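DNA primase (Aquifex aeolicus, PDB 2AU3) probably synthesises the short RNA primers from which DNA polymerase starts during replication, as a bacterial DnaG primase with zinc-binding and RNA polymerase domains. Local coordinates at residues 115-120 and 144-150; 151-155 and 180-184; 370-374 and 386-390. All blocks are in the same frame, centred on the assembly; numbering follows the deposited sequence.

Interaction 1 of 3, residues 115-120 and 144-150; sequences FYRESL and DLGYAPS
Y116 lies along the chain at Y147 and A148. Its CB and CG are close to the carbonyl oxygen of Y147, CD1 comes nearer still, 3.2 Å from Y147 O, and CE1 presses on A148 CB at 3.4 Å. Beyond that the ring leaves this pair of segments, and OH finds its partner in D183. The backbones also come close: R117 CA and G146 CA are 4.1 Å apart, and G146 CA, carrying no side chain, lies 3.2 Å from Y116 O. Y147 N gives its hydrogen to Y116 O (3.0 Å), a carbonyl that also takes the helical bond from L120 N, the two donors arriving from opposite faces. Helix 101-122 is thus bonded to strand 146-147, an edge strand of a four-stranded antiparallel sheet that continues through strand 188-194. At the other end D144 closes the preceding helix in a Schellman motif. R117 starts with CG anti to the backbone N (chi1 174°) and bends at chi3, which swings its guanidinium over to D144. NH2 meets OD2 of D144 at 2.7 Å in a nearly straight salt bridge (165°), within the guanidinium plane but from above the carboxylate, the two planes standing 75° apart. A water accepts from R117 NE, and NH1 pairs with D114. With a methionine in place of R117, D144 would probably keep K57 and K194 but lose its charged partner on helix 101-122, and D114 its mate. Nearer the segment ends, P149 CG sits against S119 OG, while F115 CZ reaches P149 CD at 3.9 Å.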
loop_
_atom_site.group_PDB
_atom_site.type_symbol
_atom_site.label_atom_id
_atom_site.label_comp_id
_atom_site.label_asym_id
_atom_site.label_seq_id
_atom_site.Cartn_x
_atom_site.Cartn_y
_atom_site.Cartn_z
ATOM N N PHE A 115 -10.371 -12.851 -7.143
ATOM C CA PHE A 115 -10.349 -14.294 -6.919
ATOM C C PHE A 115 -9.807 -14.626 -5.515
ATOM O O PHE A 115 -10.409 -15.397 -4.748
ATOM C CB PHE A 115 -9.493 -14.976 -8.006
ATOM C CG PHE A 115 -9.104 -16.381 -7.669
ATOM C CD1 PHE A 115 -10.058 -17.394 -7.655
ATOM C CD2 PHE A 115 -7.793 -16.687 -7.327
ATOM C CE1 PHE A 115 -9.711 -18.707 -7.312
ATOM C CE2 PHE A 115 -7.432 -17.991 -6.991
ATOM C CZ PHE A 115 -8.403 -19.006 -6.995
ATOM N N TYR A 116 -8.669 -14.027 -5.190
ATOM C CA TYR A 116 -8.053 -14.186 -3.875
ATOM C C TYR A 116 -8.931 -13.664 -2.728
ATOM O O TYR A 116 -8.995 -14.285 -1.657
ATOM C CB TYR A 116 -6.740 -13.449 -3.842
ATOM C CG TYR A 116 -5.620 -14.063 -4.635
ATOM C CD1 TYR A 116 -5.507 -15.447 -4.795
ATOM C CD2 TYR A 116 -4.627 -13.257 -5.183
ATOM C CE1 TYR A 116 -4.430 -16.005 -5.538
ATOM C CE2 TYR A 116 -3.538 -13.811 -5.884
ATOM C CZ TYR A 116 -3.450 -15.169 -6.040
ATOM O OH TYR A 116 -2.379 -15.690 -6.718
ATOM N N ARG A 117 -9.552 -12.506 -2.939
ATOM C CA ARG A 117 -10.489 -11.944 -1.961
ATOM C C ARG A 117 -11.630 -12.919 -1.687
ATOM O O ARG A 117 -11.936 -13.205 -0.542
ATOM C CB ARG A 117 -11.063 -10.601 -2.437
ATOM C CG ARG A 117 -12.138 -10.067 -1.523
ATOM C CD ARG A 117 -13.016 -8.952 -2.129
ATOM N NE ARG A 117 -12.210 -7.825 -2.583
ATOM C CZ ARG A 117 -12.075 -7.493 -3.856
ATOM N NH1 ARG A 117 -12.721 -8.198 -4.777
ATOM N NH2 ARG A 117 -11.312 -6.454 -4.212
ATOM N N GLU A 118 -12.246 -13.438 -2.748
ATOM C CA GLU A 118 -13.319 -14.415 -2.594
ATOM C C GLU A 118 -12.807 -15.645 -1.866
ATOM O O GLU A 118 -13.528 -16.254 -1.074
ATOM C CB GLU A 118 -13.840 -14.859 -3.968
ATOM C CG GLU A 118 -15.355 -14.827 -4.100
ATOM C CD GLU A 118 -15.978 -16.214 -4.121
ATOM O OE1 GLU A 118 -16.272 -16.730 -3.014
ATOM O OE2 GLU A 118 -16.180 -16.791 -5.236
ATOM N N SER A 119 -11.579 -16.037 -2.184
ATOM C CA SER A 119 -10.995 -17.235 -1.634
ATOM C C SER A 119 -10.738 -17.072 -0.131
ATOM O O SER A 119 -10.948 -17.994 0.639
ATOM C CB SER A 119 -9.726 -17.578 -2.391
ATOM O OG SER A 119 -10.022 -17.860 -3.767
ATOM N N LEU A 120 -10.350 -15.878 0.291
ATOM C CA LEU A 120 -10.115 -15.652 1.709
ATOM C C LEU A 120 -11.436 -15.783 2.487
ATOM O O LEU A 120 -11.509 -16.501 3.477
ATOM C CB LEU A 120 -9.441 -14.293 1.938
ATOM C CG LEU A 120 -9.246 -13.885 3.402
ATOM C CD1 LEU A 120 -8.274 -14.801 4.140
ATOM C CD2 LEU A 120 -8.864 -12.416 3.560
ATOM N N ASP A 144 -8.179 -5.315 0.422
ATOM C CA ASP A 144 -8.395 -6.383 -0.561
ATOM C C ASP A 144 -7.546 -7.639 -0.247
ATOM O O ASP A 144 -7.115 -8.361 -1.142
ATOM C CB ASP A 144 -8.175 -5.871 -2.010
ATOM C CG ASP A 144 -9.199 -4.823 -2.416
ATOM O OD1 ASP A 144 -8.813 -3.780 -2.982
ATOM O OD2 ASP A 144 -10.429 -4.945 -2.186
ATOM N N LEU A 145 -7.368 -7.913 1.038
ATOM C CA LEU A 145 -6.665 -9.116 1.463
ATOM C C LEU A 145 -7.293 -10.348 0.887
ATOM O O LEU A 145 -8.552 -10.450 0.763
ATOM C CB LEU A 145 -6.590 -9.224 2.978
ATOM C CG LEU A 145 -5.897 -8.063 3.691
ATOM C CD1 LEU A 145 -5.438 -8.573 5.021
ATOM C CD2 LEU A 145 -4.750 -7.439 2.942
ATOM N N GLY A 146 -6.429 -11.306 0.556
ATOM C CA GLY A 146 -6.906 -12.538 -0.018
ATOM C C GLY A 146 -6.181 -13.780 0.450
ATOM O O GLY A 146 -5.416 -13.763 1.437
ATOM N N TYR A 147 -6.415 -14.861 -0.285
ATOM C CA TYR A 147 -5.837 -16.163 -0.026
ATOM C C TYR A 147 -5.754 -16.879 -1.357
ATOM O O TYR A 147 -6.686 -16.775 -2.167
ATOM C CB TYR A 147 -6.760 -16.944 0.891
ATOM C CG TYR A 147 -6.292 -18.342 1.176
ATOM C CD1 TYR A 147 -5.052 -18.577 1.754
ATOM C CD2 TYR A 147 -7.077 -19.439 0.824
ATOM C CE1 TYR A 147 -4.618 -19.868 1.997
ATOM C CE2 TYR A 147 -6.658 -20.732 1.078
ATOM C CZ TYR A 147 -5.434 -20.934 1.661
ATOM O OH TYR A 147 -5.026 -22.219 1.894
ATOM N N ALA A 148 -4.662 -17.617 -1.575
ATOM C CA ALA A 148 -4.448 -18.396 -2.798
ATOM C C ALA A 148 -4.663 -19.877 -2.510
ATOM O O ALA A 148 -3.782 -20.530 -1.997
ATOM C CB ALA A 148 -3.043 -18.161 -3.319
ATOM N N PRO A 149 -5.862 -20.389 -2.776
ATOM C CA PRO A 149 -6.213 -21.757 -2.390
ATOM C C PRO A 149 -5.817 -22.825 -3.403
ATOM O O PRO A 149 -5.721 -23.979 -3.004
ATOM C CB PRO A 149 -7.746 -21.715 -2.282
ATOM C CG PRO A 149 -8.172 -20.635 -3.319
ATOM C CD PRO A 149 -6.983 -19.686 -3.426
ATOM N N SER A 150 -5.624 -22.471 -4.670
ATOM C CA SER A 150 -5.540 -23.484 -5.726
ATOM C C SER A 150 -4.989 -22.870 -7.004
ATOM O O SER A 150 -5.478 -21.840 -7.452
ATOM C CB SER A 150 -6.943 -24.101 -5.971
ATOM O OG SER A 150 -7.053 -24.773 -7.237
HETATM O O HOH W 1 -12.023 -6.986 0.083
#

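Interaction 2 of 3, residues 151-155 and 180-184; sequences SEALV and VYRDL
V155 sets its CG2 methyl against the base of Y181, 3.6 Å from Y181 CB and a little farther from ring atom CD2, the two side chains crossing at about a right angle. The tyrosine ring then runs on past the methyl, toward L164 and L168 of helix 164-168. One turn back along the helix, S151 makes the polar link. Its OG takes the backbone N-H of D183 at 2.7 Å, and at 170° the bond is almost straight. With OG anti to the carbonyl carbon (chi1 -66°), the hydroxyl oxygen lies in front of the D183 N-H, while CB rests 3.3 Å from Y181 O. The elements joined are the first turn of helix 151-161, whose N-cap is S150, and strand 182-183, which pairs antiparallel with strand 173-174 in a small two-stranded ribbon of the N-terminal part of the catalytic core. L174 supplies the backbone bonding for R182 on the ribbon side, so the serine and the neighbouring strand grip successive residues of the same short strand. L154 covers the buried carboxylate of D183: CD2 lies 3.5 Å from D183 OD2 and equally near CG, again crossing at about a right angle. D183 holds CG anti to its own N (chi1 -174°), which brings the carboxylate up against this methyl. Both oxygens are engaged there, OD2 by the hydroxyl of Y116 and OD1 by F185 N in an Asx turn.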
loop_
_atom_site.group_PDB
_atom_site.type_symbol
_atom_site.label_atom_id
_atom_site.label_comp_id
_atom_site.label_asym_id
_atom_site.label_seq_id
_atom_site.Cartn_x
_atom_site.Cartn_y
_atom_site.Cartn_z
ATOM N N SER A 151 -3.992 -23.510 -7.602
ATOM C CA SER A 151 -3.502 -23.070 -8.904
ATOM C C SER A 151 -4.549 -23.335 -9.993
ATOM O O SER A 151 -4.814 -22.476 -10.835
ATOM C CB SER A 151 -2.195 -23.760 -9.257
ATOM O OG SER A 151 -1.151 -23.367 -8.387
ATOM N N GLU A 152 -5.151 -24.519 -9.964
ATOM C CA GLU A 152 -6.135 -24.879 -10.990
ATOM C C GLU A 152 -7.374 -23.958 -10.964
ATOM O O GLU A 152 -7.887 -23.555 -12.029
ATOM C CB GLU A 152 -6.488 -26.366 -10.917
ATOM C CG GLU A 152 -5.316 -27.281 -11.301
ATOM C CD GLU A 152 -4.840 -27.086 -12.747
ATOM O OE1 GLU A 152 -5.687 -26.908 -13.640
ATOM O OE2 GLU A 152 -3.613 -27.107 -13.000
ATOM N N ALA A 153 -7.818 -23.578 -9.762
ATOM C CA ALA A 153 -8.929 -22.628 -9.628
ATOM C C ALA A 153 -8.567 -21.274 -10.274
ATOM O O ALA A 153 -9.362 -20.709 -11.022
ATOM C CB ALA A 153 -9.303 -22.429 -8.155
ATOM N N LEU A 154 -7.380 -20.759 -9.956
ATOM C CA LEU A 154 -6.886 -19.490 -10.521
ATOM C C LEU A 154 -6.787 -19.586 -12.052
ATOM O O LEU A 154 -7.221 -18.686 -12.770
ATOM C CB LEU A 154 -5.510 -19.139 -9.916
ATOM C CG LEU A 154 -4.688 -17.951 -10.459
ATOM C CD1 LEU A 154 -5.496 -16.657 -10.548
ATOM C CD2 LEU A 154 -3.455 -17.719 -9.613
ATOM N N VAL A 155 -6.171 -20.656 -12.541
ATOM C CA VAL A 155 -5.984 -20.831 -13.985
ATOM C C VAL A 155 -7.337 -20.859 -14.720
ATOM O O VAL A 155 -7.501 -20.219 -15.760
ATOM C CB VAL A 155 -5.152 -22.102 -14.304
ATOM C CG1 VAL A 155 -5.362 -22.546 -15.751
ATOM C CG2 VAL A 155 -3.683 -21.861 -14.021
ATOM N N VAL A 180 1.051 -26.249 -17.890
ATOM C CA VAL A 180 0.544 -26.447 -16.521
ATOM C C VAL A 180 1.131 -25.374 -15.617
ATOM O O VAL A 180 2.301 -25.023 -15.755
ATOM C CB VAL A 180 0.887 -27.842 -15.958
ATOM C CG1 VAL A 180 0.430 -27.955 -14.503
ATOM C CG2 VAL A 180 0.242 -28.951 -16.812
ATOM N N TYR A 181 0.319 -24.867 -14.687
ATOM C CA TYR A 181 0.688 -23.686 -13.922
ATOM C C TYR A 181 0.577 -23.865 -12.402
ATOM O O TYR A 181 -0.312 -24.558 -11.890
ATOM C CB TYR A 181 -0.110 -22.466 -14.401
ATOM C CG TYR A 181 0.056 -22.206 -15.883
ATOM C CD1 TYR A 181 1.190 -21.551 -16.374
ATOM C CD2 TYR A 181 -0.888 -22.670 -16.804
ATOM C CE1 TYR A 181 1.365 -21.341 -17.743
ATOM C CE2 TYR A 181 -0.716 -22.465 -18.175
ATOM C CZ TYR A 181 0.408 -21.784 -18.632
ATOM O OH TYR A 181 0.597 -21.569 -19.987
ATOM N N ARG A 182 1.519 -23.259 -11.697
ATOM C CA ARG A 182 1.456 -23.172 -10.257
ATOM C C ARG A 182 1.531 -21.711 -9.813
ATOM O O ARG A 182 2.424 -20.962 -10.200
ATOM C CB ARG A 182 2.569 -23.995 -9.607
ATOM C CG ARG A 182 2.455 -24.074 -8.094
ATOM C CD ARG A 182 3.426 -25.059 -7.471
ATOM N NE ARG A 182 4.672 -24.418 -7.088
ATOM C CZ ARG A 182 5.846 -24.652 -7.646
ATOM N NH1 ARG A 182 5.962 -25.518 -8.643
ATOM N NH2 ARG A 182 6.916 -24.007 -7.204
ATOM N N ASP A 183 0.569 -21.330 -8.995
ATOM C CA ASP A 183 0.472 -19.990 -8.467
ATOM C C ASP A 183 1.679 -19.750 -7.587
ATOM O O ASP A 183 1.931 -20.506 -6.661
ATOM C CB ASP A 183 -0.789 -19.899 -7.611
ATOM C CG ASP A 183 -1.074 -18.493 -7.109
ATOM O OD1 ASP A 183 -0.248 -17.565 -7.319
ATOM O OD2 ASP A 183 -2.111 -18.237 -6.476
ATOM N N LEU A 184 2.412 -18.685 -7.867
ATOM C CA LEU A 184 3.536 -18.294 -7.027
ATOM C C LEU A 184 3.129 -18.126 -5.542
ATOM O O LEU A 184 3.896 -18.454 -4.631
ATOM C CB LEU A 184 4.144 -16.992 -7.558
ATOM C CG LEU A 184 5.300 -16.344 -6.785
ATOM C CD1 LEU A 184 6.545 -17.245 -6.823
ATOM C CD2 LEU A 184 5.618 -14.935 -7.320
#

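Interaction 3 of 3, residues 370-374 and 386-390; sequences FRYYL and LASEF
The two helical segments run antiparallel, their directions 170° apart, with axes 11.4 Å from each other at closest approach. That is a wide separation, and large side chains span it: F370 CA faces F390 CA at 8.7 Å, and one turn on, L374 CA faces A387 CA. F370 and F390 reach across from their own helices and overlap in a face-to-face stack, ring centroids 4.2 Å apart and planes 26° from parallel. The overlap is not symmetrical: CD1 of F390 stands over the centre of the F370 ring, whereas F370 CD2 lies above the F390 ring toward its rim. F370 gets there with CG anti to the backbone N (chi1 -173°), which directs the ring toward the facing helix. Its edge abuts the backbone of that helix, CZ lying 3.4 Å from L386 O. L374 forks over the next turn, CD1 meeting L386 CB and CD2 meeting A387 CB, each at 3.9 Å. No hydrogen bond crosses between the segments, so the join is aromatic and aliphatic packing, all of it buried. F352 of helix 351-358 touches both L374 and L386, and L401 of helix 398-401 packs on F390. L374 O also takes a bond from R383, near the start of the second helix. Helices 363-374 and 380-394 thus form an antiparallel helical hairpin, here within the helical domain of DnaG.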
loop_
_atom_site.group_PDB
_atom_site.type_symbol
_atom_site.label_atom_id
_atom_site.label_comp_id
_atom_site.label_asym_id
_atom_site.label_seq_id
_atom_site.Cartn_x
_atom_site.Cartn_y
_atom_site.Cartn_z
ATOM N N PHE A 370 25.508 13.523 14.371
ATOM C CA PHE A 370 25.051 14.843 13.938
ATOM C C PHE A 370 25.715 15.294 12.635
ATOM O O PHE A 370 25.025 15.683 11.677
ATOM C CB PHE A 370 25.308 15.868 15.029
ATOM C CG PHE A 370 24.719 17.226 14.744
ATOM C CD1 PHE A 370 23.403 17.510 15.076
ATOM C CD2 PHE A 370 25.495 18.235 14.186
ATOM C CE1 PHE A 370 22.866 18.782 14.826
ATOM C CE2 PHE A 370 24.958 19.495 13.934
ATOM C CZ PHE A 370 23.648 19.757 14.244
ATOM N N ARG A 371 27.040 15.234 12.592
ATOM C CA ARG A 371 27.757 15.678 11.406
ATOM C C ARG A 371 27.487 14.745 10.231
ATOM O O ARG A 371 27.381 15.194 9.114
ATOM C CB ARG A 371 29.252 15.858 11.687
ATOM C CG ARG A 371 30.150 14.789 11.120
ATOM C CD ARG A 371 31.588 14.776 11.707
ATOM N NE ARG A 371 32.518 15.543 10.882
ATOM C CZ ARG A 371 33.837 15.385 10.878
ATOM N NH1 ARG A 371 34.418 14.488 11.673
ATOM N NH2 ARG A 371 34.584 16.145 10.086
ATOM N N TYR A 372 27.346 13.450 10.498
ATOM C CA TYR A 372 26.930 12.503 9.457
ATOM C C TYR A 372 25.527 12.828 8.890
ATOM O O TYR A 372 25.359 12.936 7.689
ATOM C CB TYR A 372 27.003 11.084 9.996
ATOM C CG TYR A 372 26.393 10.020 9.120
ATOM C CD1 TYR A 372 27.101 9.479 8.043
ATOM C CD2 TYR A 372 25.133 9.517 9.396
ATOM C CE1 TYR A 372 26.548 8.487 7.245
ATOM C CE2 TYR A 372 24.577 8.517 8.617
ATOM C CZ TYR A 372 25.277 8.017 7.537
ATOM O OH TYR A 372 24.714 7.035 6.768
ATOM N N TYR A 373 24.520 12.971 9.743
ATOM C CA TYR A 373 23.174 13.286 9.226
ATOM C C TYR A 373 23.125 14.626 8.524
ATOM O O TYR A 373 22.443 14.789 7.512
ATOM C CB TYR A 373 22.121 13.251 10.330
ATOM C CG TYR A 373 21.813 11.872 10.780
ATOM C CD1 TYR A 373 21.573 10.869 9.858
ATOM C CD2 TYR A 373 21.825 11.551 12.140
ATOM C CE1 TYR A 373 21.330 9.566 10.264
ATOM C CE2 TYR A 373 21.570 10.265 12.568
ATOM C CZ TYR A 373 21.314 9.274 11.625
ATOM O OH TYR A 373 21.063 7.984 12.025
ATOM N N LEU A 374 23.835 15.593 9.088
ATOM C CA LEU A 374 23.945 16.922 8.489
ATOM C C LEU A 374 24.345 16.905 7.026
ATOM O O LEU A 374 23.923 17.794 6.266
ATOM C CB LEU A 374 24.937 17.776 9.272
ATOM C CG LEU A 374 24.510 19.230 9.481
ATOM C CD1 LEU A 374 23.167 19.303 10.140
ATOM C CD2 LEU A 374 25.561 20.032 10.257
ATOM N N LEU A 386 21.597 24.613 11.807
ATOM C CA LEU A 386 21.746 23.434 12.649
ATOM C C LEU A 386 23.187 23.324 13.136
ATOM O O LEU A 386 23.423 23.099 14.321
ATOM C CB LEU A 386 21.278 22.160 11.919
ATOM C CG LEU A 386 19.756 22.069 11.708
ATOM C CD1 LEU A 386 19.368 20.967 10.688
ATOM C CD2 LEU A 386 18.986 21.889 13.023
ATOM N N ALA A 387 24.148 23.531 12.234
ATOM C CA ALA A 387 25.550 23.500 12.618
ATOM C C ALA A 387 25.833 24.582 13.656
ATOM O O ALA A 387 26.488 24.321 14.653
ATOM C CB ALA A 387 26.464 23.658 11.405
ATOM N N SER A 388 25.307 25.788 13.429
ATOM C CA SER A 388 25.535 26.906 14.342
ATOM C C SER A 388 25.051 26.599 15.751
ATOM O O SER A 388 25.750 26.881 16.714
ATOM C CB SER A 388 24.872 28.186 13.824
ATOM O OG SER A 388 25.405 28.532 12.571
ATOM N N GLU A 389 23.859 26.019 15.855
ATOM C CA GLU A 389 23.247 25.708 17.146
ATOM C C GLU A 389 24.103 24.716 17.938
ATOM O O GLU A 389 24.346 24.911 19.139
ATOM C CB GLU A 389 21.834 25.143 16.934
ATOM C CG GLU A 389 20.848 25.409 18.063
ATOM C CD GLU A 389 19.529 24.641 17.909
ATOM O OE1 GLU A 389 19.070 24.433 16.761
ATOM O OE2 GLU A 389 18.938 24.251 18.944
ATOM N N PHE A 390 24.561 23.657 17.256
ATOM C CA PHE A 390 25.405 22.634 17.864
ATOM C C PHE A 390 26.768 23.219 18.289
ATOM O O PHE A 390 27.256 22.926 19.383
ATOM C CB PHE A 390 25.623 21.486 16.886
ATOM C CG PHE A 390 25.998 20.184 17.538
ATOM C CD1 PHE A 390 25.034 19.217 17.777
ATOM C CD2 PHE A 390 27.322 19.905 17.863
ATOM C CE1 PHE A 390 25.374 17.986 18.359
ATOM C CE2 PHE A 390 27.679 18.676 18.442
ATOM C CZ PHE A 390 26.698 17.714 18.695
#

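Overall arrangement
Interactions 1 and 2 are neighbours, their centres 13 Å apart, and they share one polar join: Y116 OH lies 2.6 Å from D183 OD2, a probable hydrogen bond. F115 also packs on L154, and strand 146-147 is followed after a three-residue link by helix 151-161, so the two contacts form one continuous region of the catalytic core's N-terminal part. Interaction 1 approaches the zinc-binding domain, the R117 side chain being about 8 Å from the zinc ion. Interaction 3 lies across the chain's centre in the helical domain, its nearest atoms about 31 Å from interaction 1 and 32 Å from interaction 2. All three are away from the predicted magnesium-binding residues E251, D295 and D297.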